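Local coordinates for putative methyltransferase (Emericella variicolor, PDB 7DMB), which binds S-adenosyl-L-homocysteine and probably acts as a trans-acting methyltransferase in calbistrin biosynthesis, using S-adenosylmethionine as methyl donor, at residues Q30-Q35 against R187-L192; N128-R133 against P141-P146; W147-N152 against D321-L326. One frame throughout, in Å; residues are numbered along the deposited sequence.

Contact 1. Residues Q30-Q35 against R187-L192; sequences QTVDLQ and RPLINL
Leu34 and Leu192 make the tight part of this contact, where an N-terminal segment packs on helix 187-196, the helix that precedes the first strand of the central sheet. That sheet has the strand order 3-2-1-4-5-7-6 of a class I, Rossmann-like methyltransferase. The two leucines run past one another in opposite directions, so one methyl of Leu34 comes alongside the branch point of its partner: CD1 of Leu34 lies 3.6 Å from CG of Leu192 and 4.0 Å from its CD2. In Leu192 the side chain stands anti to the backbone nitrogen (chi1 172°), which carries CG out from the helix toward the incoming chain. Leucine suits both places, since a forked apolar end can lie along a neighbour without needing a polar partner. Leu34 also rests on Phe307 of strand 306-313, and Leu189 on Phe309 of the same strand, so the contact is wedged against the central sheet. One turn back along the helix the packing is looser. There Val32 CG1 meets Leu189 CD1 at 4.2 Å, and the compact, branched valine suits its position on strand 31-32, which pairs antiparallel with strand 43-44. The other side of the N-terminal segment is polar. Thr31 and Gln35 are exposed, and Asp33 points away from the helix, whereas its sequence neighbours Val32 and Leu34 point toward it. The backbone nitrogen of Asp33 is hydrogen-bonded to His362, linking the segment to strand 358-366 at the edge of the central sheet. On this outer side Gln35 reaches back along its own segment, and its NE2 makes a weak hydrogen bond to Asp33 OD2 at 3.5 Å.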
loop_
_atom_site.group_PDB
_atom_site.type_symbol
_atom_site.label_atom_id
_atom_site.label_comp_id
_atom_site.label_asym_id
_atom_site.label_seq_id
_atom_site.Cartn_x
_atom_site.Cartn_y
_atom_site.Cartn_z
ATOM N N GLN A 30 13.846 -11.281 -12.191
ATOM C CA GLN A 30 14.027 -10.175 -13.115
ATOM C C GLN A 30 13.299 -10.362 -14.446
ATOM O O GLN A 30 13.459 -9.526 -15.335
ATOM C CB GLN A 30 15.520 -9.949 -13.358
ATOM C CG GLN A 30 16.259 -9.411 -12.144
ATOM C CD GLN A 30 15.673 -8.101 -11.653
ATOM O OE1 GLN A 30 15.041 -8.045 -10.595
ATOM N NE2 GLN A 30 15.856 -7.041 -12.437
ATOM N N THR A 31 12.511 -11.430 -14.614
ATOM C CA THR A 31 11.791 -11.645 -15.866
ATOM C C THR A 31 10.374 -12.150 -15.608
ATOM O O THR A 31 10.098 -12.803 -14.597
ATOM C CB THR A 31 12.491 -12.655 -16.795
ATOM O OG1 THR A 31 12.259 -13.986 -16.310
ATOM C CG2 THR A 31 13.991 -12.389 -16.901
ATOM N N VAL A 32 9.482 -11.865 -16.557
ATOM C CA VAL A 32 8.091 -12.312 -16.513
ATOM C C VAL A 32 7.862 -13.265 -17.676
ATOM O O VAL A 32 8.127 -12.908 -18.830
ATOM C CB VAL A 32 7.115 -11.127 -16.598
ATOM C CG1 VAL A 32 5.689 -11.622 -16.847
ATOM C CG2 VAL A 32 7.191 -10.252 -15.356
ATOM N N ASP A 33 7.362 -14.469 -17.378
ATOM C CA ASP A 33 7.007 -15.459 -18.405
ATOM C C ASP A 33 5.611 -16.008 -18.102
ATOM O O ASP A 33 5.455 -16.966 -17.337
ATOM C CB ASP A 33 8.043 -16.577 -18.482
ATOM C CG ASP A 33 7.928 -17.382 -19.769
ATOM O OD1 ASP A 33 6.995 -17.117 -20.547
ATOM O OD2 ASP A 33 8.765 -18.273 -20.006
ATOM N N LEU A 34 4.594 -15.394 -18.713
ATOM C CA LEU A 34 3.212 -15.704 -18.353
ATOM C C LEU A 34 2.824 -17.139 -18.697
ATOM O O LEU A 34 2.030 -17.749 -17.971
ATOM C CB LEU A 34 2.267 -14.717 -19.034
ATOM C CG LEU A 34 2.481 -13.258 -18.631
ATOM C CD1 LEU A 34 1.613 -12.358 -19.472
ATOM C CD2 LEU A 34 2.165 -13.067 -17.144
ATOM N N GLN A 35 3.362 -17.691 -19.788
ATOM C CA GLN A 35 3.115 -19.087 -20.178
ATOM C C GLN A 35 1.618 -19.395 -20.330
ATOM O O GLN A 35 1.139 -20.452 -19.921
ATOM C CB GLN A 35 3.781 -20.050 -19.188
ATOM C CG GLN A 35 5.315 -20.042 -19.244
ATOM C CD GLN A 35 5.950 -20.788 -18.085
ATOM O OE1 GLN A 35 5.324 -21.649 -17.468
ATOM N NE2 GLN A 35 7.205 -20.458 -17.780
ATOM N N ARG A 187 1.301 -0.600 -15.668
ATOM C CA ARG A 187 0.421 -0.756 -16.829
ATOM C C ARG A 187 1.011 -1.635 -17.939
ATOM O O ARG A 187 0.252 -2.341 -18.620
ATOM C CB ARG A 187 0.045 0.623 -17.391
ATOM C CG ARG A 187 -0.733 1.486 -16.402
ATOM C CD ARG A 187 -0.955 2.904 -16.908
ATOM N NE ARG A 187 0.285 3.673 -16.918
ATOM C CZ ARG A 187 0.420 4.859 -17.497
ATOM N NH1 ARG A 187 -0.618 5.411 -18.115
ATOM N NH2 ARG A 187 1.594 5.486 -17.468
ATOM N N PRO A 188 2.331 -1.605 -18.194
ATOM C CA PRO A 188 2.873 -2.563 -19.176
ATOM C C PRO A 188 2.672 -4.013 -18.769
ATOM O O PRO A 188 2.401 -4.846 -19.642
ATOM C CB PRO A 188 4.359 -2.191 -19.259
ATOM C CG PRO A 188 4.409 -0.760 -18.841
ATOM C CD PRO A 188 3.335 -0.595 -17.814
ATOM N N LEU A 189 2.793 -4.348 -17.477
ATOM C CA LEU A 189 2.504 -5.720 -17.056
ATOM C C LEU A 189 1.042 -6.068 -17.297
ATOM O O LEU A 189 0.721 -7.145 -17.820
ATOM C CB LEU A 189 2.834 -5.929 -15.582
ATOM C CG LEU A 189 2.407 -7.325 -15.107
ATOM C CD1 LEU A 189 3.196 -8.378 -15.866
ATOM C CD2 LEU A 189 2.557 -7.536 -13.592
ATOM N N ILE A 190 0.136 -5.187 -16.867
ATOM C CA ILE A 190 -1.284 -5.445 -17.055
ATOM C C ILE A 190 -1.601 -5.546 -18.538
ATOM O O ILE A 190 -2.305 -6.461 -18.979
ATOM C CB ILE A 190 -2.115 -4.358 -16.352
ATOM C CG1 ILE A 190 -1.842 -4.365 -14.842
ATOM C CG2 ILE A 190 -3.606 -4.537 -16.641
ATOM C CD1 ILE A 190 -2.268 -5.626 -14.141
ATOM N N ASN A 191 -1.051 -4.631 -19.337
ATOM C CA ASN A 191 -1.300 -4.675 -20.774
ATOM C C ASN A 191 -0.826 -6.000 -21.379
ATOM O O ASN A 191 -1.516 -6.587 -22.216
ATOM C CB ASN A 191 -0.633 -3.473 -21.439
ATOM C CG ASN A 191 -0.869 -3.424 -22.933
ATOM O OD1 ASN A 191 0.042 -3.659 -23.716
ATOM N ND2 ASN A 191 -2.100 -3.115 -23.333
ATOM N N LEU A 192 0.332 -6.503 -20.946
ATOM C CA LEU A 192 0.844 -7.764 -21.482
ATOM C C LEU A 192 -0.108 -8.920 -21.175
ATOM O O LEU A 192 -0.444 -9.711 -22.065
ATOM C CB LEU A 192 2.245 -8.046 -20.930
ATOM C CG LEU A 192 2.824 -9.432 -21.259
ATOM C CD1 LEU A 192 2.788 -9.658 -22.756
ATOM C CD2 LEU A 192 4.267 -9.612 -20.713
#

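Contact 2. Residues N128-R133 against P141-P146; sequences NEMRER and PVIEGP
The guanidinium of Arg131 meets the carboxylate of Glu144 at its edge, while the indole of Trp147 lies over one of its faces, nearly parallel to it, in a cation-pi contact. Two nitrogens grip the acid side-on, one for each oxygen: NE of Arg131 donates to OE1 of Glu144 at 2.9 Å, and NH2 of Arg131 to OE2 of Glu144 at 2.8 Å. Both oxygens sit close to the guanidinium plane and are met on their syn sides, yet the two flat groups are turned 30° apart, so the nitrogens approach somewhat out of the carboxylate plane. Another edge position is taken from within the same helix, where Arg131 NH1 donates to Asn128 OD1 at 2.9 Å. Three hydrogen bonds near its plane and a ring on its face therefore fix the rotation of the arginine head, and the paired acid probably steadies its positive charge. A bend at chi3 (71°) swings the head back toward the neighbouring helix. The setting is an antiparallel helical hairpin: helices 120-134 and 140-157 are joined by a short connection, and their segments run at 149° with axes 9.1 Å apart. Polar chemistry occupies the partly exposed flank of this hairpin, and apolar packing its inner side. Ile143 points at the other helix, where its beta branch lies against the backbone: CG2 of Ile143 is 3.8 Å from both Met130 O and Arg131 N. The other arm of the isoleucine crosses the methionine at about a right angle, CD1 of Ile143 lying 4.1 Å from CE of Met130. Methionine's long, flexible chain suits this seam, for Met130 also reaches Met61 and Arg64 of helix 56-79.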
loop_
_atom_site.group_PDB
_atom_site.type_symbol
_atom_site.label_atom_id
_atom_site.label_comp_id
_atom_site.label_asym_id
_atom_site.label_seq_id
_atom_site.Cartn_x
_atom_site.Cartn_y
_atom_site.Cartn_z
ATOM N N ASN A 128 3.481 24.505 8.471
ATOM C CA ASN A 128 2.471 25.160 7.644
ATOM C C ASN A 128 3.034 25.624 6.308
ATOM O O ASN A 128 2.298 25.657 5.308
ATOM C CB ASN A 128 1.839 26.306 8.424
ATOM C CG ASN A 128 0.901 25.796 9.503
ATOM O OD1 ASN A 128 0.197 24.808 9.294
ATOM N ND2 ASN A 128 0.906 26.440 10.662
ATOM N N GLU A 129 4.324 25.965 6.271
ATOM C CA GLU A 129 4.996 26.235 5.006
ATOM C C GLU A 129 5.026 24.999 4.109
ATOM O O GLU A 129 4.965 25.123 2.879
ATOM C CB GLU A 129 6.424 26.721 5.267
ATOM C CG GLU A 129 6.625 28.225 5.194
ATOM C CD GLU A 129 7.666 28.740 6.192
ATOM O OE1 GLU A 129 8.622 27.990 6.526
ATOM O OE2 GLU A 129 7.515 29.896 6.646
ATOM N N MET A 130 5.148 23.804 4.691
ATOM C CA MET A 130 5.202 22.604 3.864
ATOM C C MET A 130 3.822 22.265 3.300
ATOM O O MET A 130 3.699 21.894 2.124
ATOM C CB MET A 130 5.785 21.452 4.670
ATOM C CG MET A 130 7.240 21.704 5.075
ATOM S SD MET A 130 8.096 20.186 5.526
ATOM C CE MET A 130 7.592 19.154 4.162
ATOM N N ARG A 131 2.773 22.432 4.109
ATOM C CA ARG A 131 1.411 22.286 3.609
ATOM C C ARG A 131 1.132 23.268 2.484
ATOM O O ARG A 131 0.621 22.888 1.422
ATOM C CB ARG A 131 0.420 22.483 4.748
ATOM C CG ARG A 131 0.656 21.520 5.883
ATOM C CD ARG A 131 -0.120 21.924 7.108
ATOM N NE ARG A 131 -1.558 21.717 6.928
ATOM C CZ ARG A 131 -2.488 22.444 7.532
ATOM N NH1 ARG A 131 -2.126 23.430 8.345
ATOM N NH2 ARG A 131 -3.773 22.184 7.333
ATOM N N GLU A 132 1.472 24.543 2.698
ATOM C CA GLU A 132 1.201 25.560 1.694
ATOM C C GLU A 132 1.939 25.257 0.398
ATOM O O GLU A 132 1.392 25.454 -0.695
ATOM C CB GLU A 132 1.589 26.941 2.230
ATOM C CG GLU A 132 0.877 28.096 1.563
ATOM C CD GLU A 132 1.250 28.264 0.092
ATOM O OE1 GLU A 132 2.444 28.123 -0.251
ATOM O OE2 GLU A 132 0.344 28.538 -0.721
ATOM N N ARG A 133 3.184 24.780 0.504
ATOM C CA ARG A 133 3.961 24.431 -0.679
ATOM C C ARG A 133 3.270 23.379 -1.565
ATOM O O ARG A 133 3.342 23.461 -2.797
ATOM C CB ARG A 133 5.337 23.927 -0.237
ATOM C CG ARG A 133 6.479 24.245 -1.179
ATOM C CD ARG A 133 7.807 24.177 -0.439
ATOM N NE ARG A 133 8.206 22.812 -0.092
ATOM C CZ ARG A 133 9.292 22.209 -0.563
ATOM N NH1 ARG A 133 10.088 22.858 -1.403
ATOM N NH2 ARG A 133 9.592 20.974 -0.192
ATOM N N PRO A 141 -1.802 15.083 -0.120
ATOM C CA PRO A 141 -2.208 14.128 0.922
ATOM C C PRO A 141 -1.065 13.609 1.770
ATOM O O PRO A 141 -1.282 13.303 2.950
ATOM C CB PRO A 141 -2.847 12.980 0.125
ATOM C CG PRO A 141 -2.167 13.042 -1.207
ATOM C CD PRO A 141 -1.996 14.520 -1.472
ATOM N N VAL A 142 0.131 13.441 1.203
ATOM C CA VAL A 142 1.217 12.900 2.012
ATOM C C VAL A 142 1.822 13.936 2.953
ATOM O O VAL A 142 2.559 13.555 3.864
ATOM C CB VAL A 142 2.303 12.264 1.119
ATOM C CG1 VAL A 142 1.728 11.063 0.399
ATOM C CG2 VAL A 142 2.854 13.259 0.111
ATOM N N ILE A 143 1.530 15.223 2.773
ATOM C CA ILE A 143 1.958 16.259 3.708
ATOM C C ILE A 143 0.853 16.609 4.693
ATOM O O ILE A 143 1.108 16.788 5.887
ATOM C CB ILE A 143 2.425 17.505 2.931
ATOM C CG1 ILE A 143 3.636 17.158 2.062
ATOM C CG2 ILE A 143 2.748 18.672 3.886
ATOM C CD1 ILE A 143 4.781 16.539 2.831
ATOM N N GLU A 144 -0.380 16.689 4.188
ATOM C CA GLU A 144 -1.535 17.018 5.012
ATOM C C GLU A 144 -1.876 15.898 5.965
ATOM O O GLU A 144 -2.378 16.157 7.066
ATOM C CB GLU A 144 -2.756 17.316 4.120
ATOM C CG GLU A 144 -3.928 17.905 4.867
ATOM C CD GLU A 144 -3.676 19.349 5.273
ATOM O OE1 GLU A 144 -2.596 19.886 4.948
ATOM O OE2 GLU A 144 -4.563 19.951 5.899
ATOM N N GLY A 145 -1.643 14.651 5.546
ATOM C CA GLY A 145 -1.937 13.488 6.351
ATOM C C GLY A 145 -1.238 13.530 7.696
ATOM O O GLY A 145 -1.871 13.494 8.755
ATOM N N PRO A 146 0.091 13.589 7.682
ATOM C CA PRO A 146 0.810 13.668 8.972
ATOM C C PRO A 146 0.416 14.886 9.804
ATOM O O PRO A 146 0.280 14.776 11.032
ATOM C CB PRO A 146 2.294 13.692 8.558
ATOM C CG PRO A 146 2.297 13.948 7.073
ATOM C CD PRO A 146 0.996 13.447 6.530
#

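Contact 3. Residues W147-N152 against D321-L326; sequences WRVYDN and DFMVGL
Val149 of helix 140-157 is the centre of this contact, and Phe322, Met323 and Leu326 gather round its two methyls. All the contacts between the segments are apolar. CG1 of Val149 lies 3.7 Å from CZ of Phe322, meeting the ring obliquely, and the same methyl is 4.1 Å from CD1 of Leu326. The other methyl turns to the methionine, with CG2 of Val149 4.0 Å from CE of Met323. Phe322 has its CG turned opposite the main-chain N (chi1 175°), which sends the far rim of its ring toward the valine, whereas Met323 folds at chi2 and chi3 to bring its sulfur and methyl round the other side. A short, branched residue suits the middle of such a cluster, and longer side chains can reach it from the facing helix 319-324 and the residues after it.

The polar bonds lie within one segment or lead to other parts of the fold. Asn152 ND2 donates to Arg148 O at 2.7 Å, closing back on the preceding turn of its own helix. On the opposing segment, Phe322 O is bonded to Tyr90 OH and Leu326 O to His86 NE2, which ties it to helix 85-101.

With Met73 and Tyr90 also touching Val149, this is a buried hydrophobic junction: between these two segments, shape and exclusion of water, not directional bonds, hold helix 140-157 against helix 319-324 and the residues after it.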
loop_
_atom_site.group_PDB
_atom_site.type_symbol
_atom_site.label_atom_id
_atom_site.label_comp_id
_atom_site.label_asym_id
_atom_site.label_seq_id
_atom_site.Cartn_x
_atom_site.Cartn_y
_atom_site.Cartn_z
ATOM N N TRP A 147 0.180 16.033 9.163
ATOM C CA TRP A 147 -0.294 17.205 9.891
ATOM C C TRP A 147 -1.569 16.886 10.666
ATOM O O TRP A 147 -1.693 17.212 11.858
ATOM C CB TRP A 147 -0.532 18.380 8.937
ATOM C CG TRP A 147 -1.435 19.387 9.571
ATOM C CD1 TRP A 147 -2.801 19.466 9.458
ATOM C CD2 TRP A 147 -1.049 20.402 10.493
ATOM N NE1 TRP A 147 -3.273 20.486 10.244
ATOM C CE2 TRP A 147 -2.218 21.080 10.884
ATOM C CE3 TRP A 147 0.180 20.812 11.022
ATOM C CZ2 TRP A 147 -2.194 22.158 11.769
ATOM C CZ3 TRP A 147 0.202 21.884 11.911
ATOM C CH2 TRP A 147 -0.974 22.543 12.271
ATOM N N ARG A 148 -2.523 16.224 10.002
ATOM C CA ARG A 148 -3.777 15.846 10.659
ATOM C C ARG A 148 -3.558 14.860 11.805
ATOM O O ARG A 148 -4.292 14.896 12.802
ATOM C CB ARG A 148 -4.753 15.221 9.657
ATOM C CG ARG A 148 -5.383 16.149 8.636
ATOM C CD ARG A 148 -6.445 15.355 7.856
ATOM N NE ARG A 148 -6.985 16.127 6.747
ATOM C CZ ARG A 148 -7.867 15.680 5.865
ATOM N NH1 ARG A 148 -8.323 14.437 5.933
ATOM N NH2 ARG A 148 -8.286 16.494 4.907
ATOM N N VAL A 149 -2.599 13.942 11.663
ATOM C CA VAL A 149 -2.313 13.015 12.752
ATOM C C VAL A 149 -1.822 13.785 13.970
ATOM O O VAL A 149 -2.302 13.591 15.094
ATOM C CB VAL A 149 -1.294 11.957 12.299
ATOM C CG1 VAL A 149 -0.640 11.305 13.520
ATOM C CG2 VAL A 149 -1.970 10.930 11.395
ATOM N N TYR A 150 -0.857 14.676 13.757
ATOM C CA TYR A 150 -0.416 15.577 14.819
ATOM C C TYR A 150 -1.591 16.359 15.389
ATOM O O TYR A 150 -1.773 16.441 16.608
ATOM C CB TYR A 150 0.632 16.552 14.283
ATOM C CG TYR A 150 0.523 17.904 14.954
ATOM C CD1 TYR A 150 0.982 18.080 16.260
ATOM C CD2 TYR A 150 -0.065 18.987 14.313
ATOM C CE1 TYR A 150 0.873 19.281 16.898
ATOM C CE2 TYR A 150 -0.179 20.196 14.953
ATOM C CZ TYR A 150 0.300 20.336 16.249
ATOM O OH TYR A 150 0.207 21.534 16.927
ATOM N N ASP A 151 -2.404 16.929 14.505
ATOM C CA ASP A 151 -3.419 17.896 14.888
ATOM C C ASP A 151 -4.588 17.258 15.627
ATOM O O ASP A 151 -5.358 17.976 16.268
ATOM C CB ASP A 151 -3.905 18.617 13.626
ATOM C CG ASP A 151 -4.718 19.846 13.930
ATOM O OD1 ASP A 151 -4.300 20.673 14.771
ATOM O OD2 ASP A 151 -5.794 19.971 13.328
ATOM N N ASN A 152 -4.735 15.934 15.565
ATOM C CA ASN A 152 -5.866 15.255 16.187
ATOM C C ASN A 152 -5.447 14.195 17.195
ATOM O O ASN A 152 -6.312 13.486 17.715
ATOM C CB ASN A 152 -6.750 14.590 15.125
ATOM C CG ASN A 152 -7.414 15.576 14.225
ATOM O OD1 ASN A 152 -8.501 16.078 14.530
ATOM N ND2 ASN A 152 -6.774 15.864 13.093
ATOM N N ASP A 321 4.537 3.710 9.642
ATOM C CA ASP A 321 4.349 3.537 11.078
ATOM C C ASP A 321 3.735 4.781 11.699
ATOM O O ASP A 321 2.813 4.690 12.515
ATOM C CB ASP A 321 5.680 3.221 11.769
ATOM C CG ASP A 321 6.373 2.028 11.172
ATOM O OD1 ASP A 321 6.394 0.970 11.829
ATOM O OD2 ASP A 321 6.886 2.150 10.038
ATOM N N PHE A 322 4.252 5.957 11.336
ATOM C CA PHE A 322 3.691 7.194 11.865
ATOM C C PHE A 322 2.226 7.356 11.465
ATOM O O PHE A 322 1.390 7.768 12.283
ATOM C CB PHE A 322 4.508 8.388 11.375
ATOM C CG PHE A 322 3.932 9.706 11.779
ATOM C CD1 PHE A 322 4.271 10.264 12.997
ATOM C CD2 PHE A 322 3.026 10.375 10.957
ATOM C CE1 PHE A 322 3.731 11.467 13.394
ATOM C CE2 PHE A 322 2.480 11.570 11.354
ATOM C CZ PHE A 322 2.838 12.121 12.577
ATOM N N MET A 323 1.894 7.016 10.217
ATOM C CA MET A 323 0.596 7.398 9.675
ATOM C C MET A 323 -0.512 6.482 10.155
ATOM O O MET A 323 -1.647 6.926 10.345
ATOM C CB MET A 323 0.641 7.396 8.142
ATOM C CG MET A 323 1.231 8.657 7.546
ATOM S SD MET A 323 0.418 10.160 8.104
ATOM C CE MET A 323 -1.283 9.795 7.653
ATOM N N VAL A 324 -0.227 5.194 10.310
ATOM C CA VAL A 324 -1.266 4.223 10.632
ATOM C C VAL A 324 -1.037 3.540 11.974
ATOM O O VAL A 324 -1.854 2.713 12.379
ATOM C CB VAL A 324 -1.414 3.177 9.507
ATOM C CG1 VAL A 324 -1.614 3.875 8.160
ATOM C CG2 VAL A 324 -0.194 2.338 9.450
ATOM N N GLY A 325 0.018 3.902 12.700
ATOM C CA GLY A 325 0.279 3.298 14.000
ATOM C C GLY A 325 -0.827 3.502 15.018
ATOM O O GLY A 325 -0.929 2.738 15.978
ATOM N N LEU A 326 -1.665 4.514 14.833
ATOM C CA LEU A 326 -2.755 4.740 15.769
ATOM C C LEU A 326 -3.889 3.735 15.599
ATOM O O LEU A 326 -4.823 3.741 16.411
ATOM C CB LEU A 326 -3.268 6.187 15.617
ATOM C CG LEU A 326 -2.369 7.291 16.216
ATOM C CD1 LEU A 326 -2.808 8.686 15.769
ATOM C CD2 LEU A 326 -2.318 7.205 17.742
#

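Contacts 2 and 3 both use helix 140-157 and lie 13 Å apart between centres, on the opposite side of the chain's centre from contact 1. They touch through Pro146, which packs on Phe322 and Met323, and through Trp147, which neighbours Arg131. Contact 2, partly buried, holds the helical hairpin by charge as well as by apolar packing; contact 3, fully buried, joins the same helix to 319-324 by apolar side chains alone. Contact 1 is mostly buried, apolar and smaller in area, and fastens the N-terminal segment beside the central sheet. The centres of contacts 1 and 2 lie about 20 Å from that of the chain, and contact 3 about 16 Å.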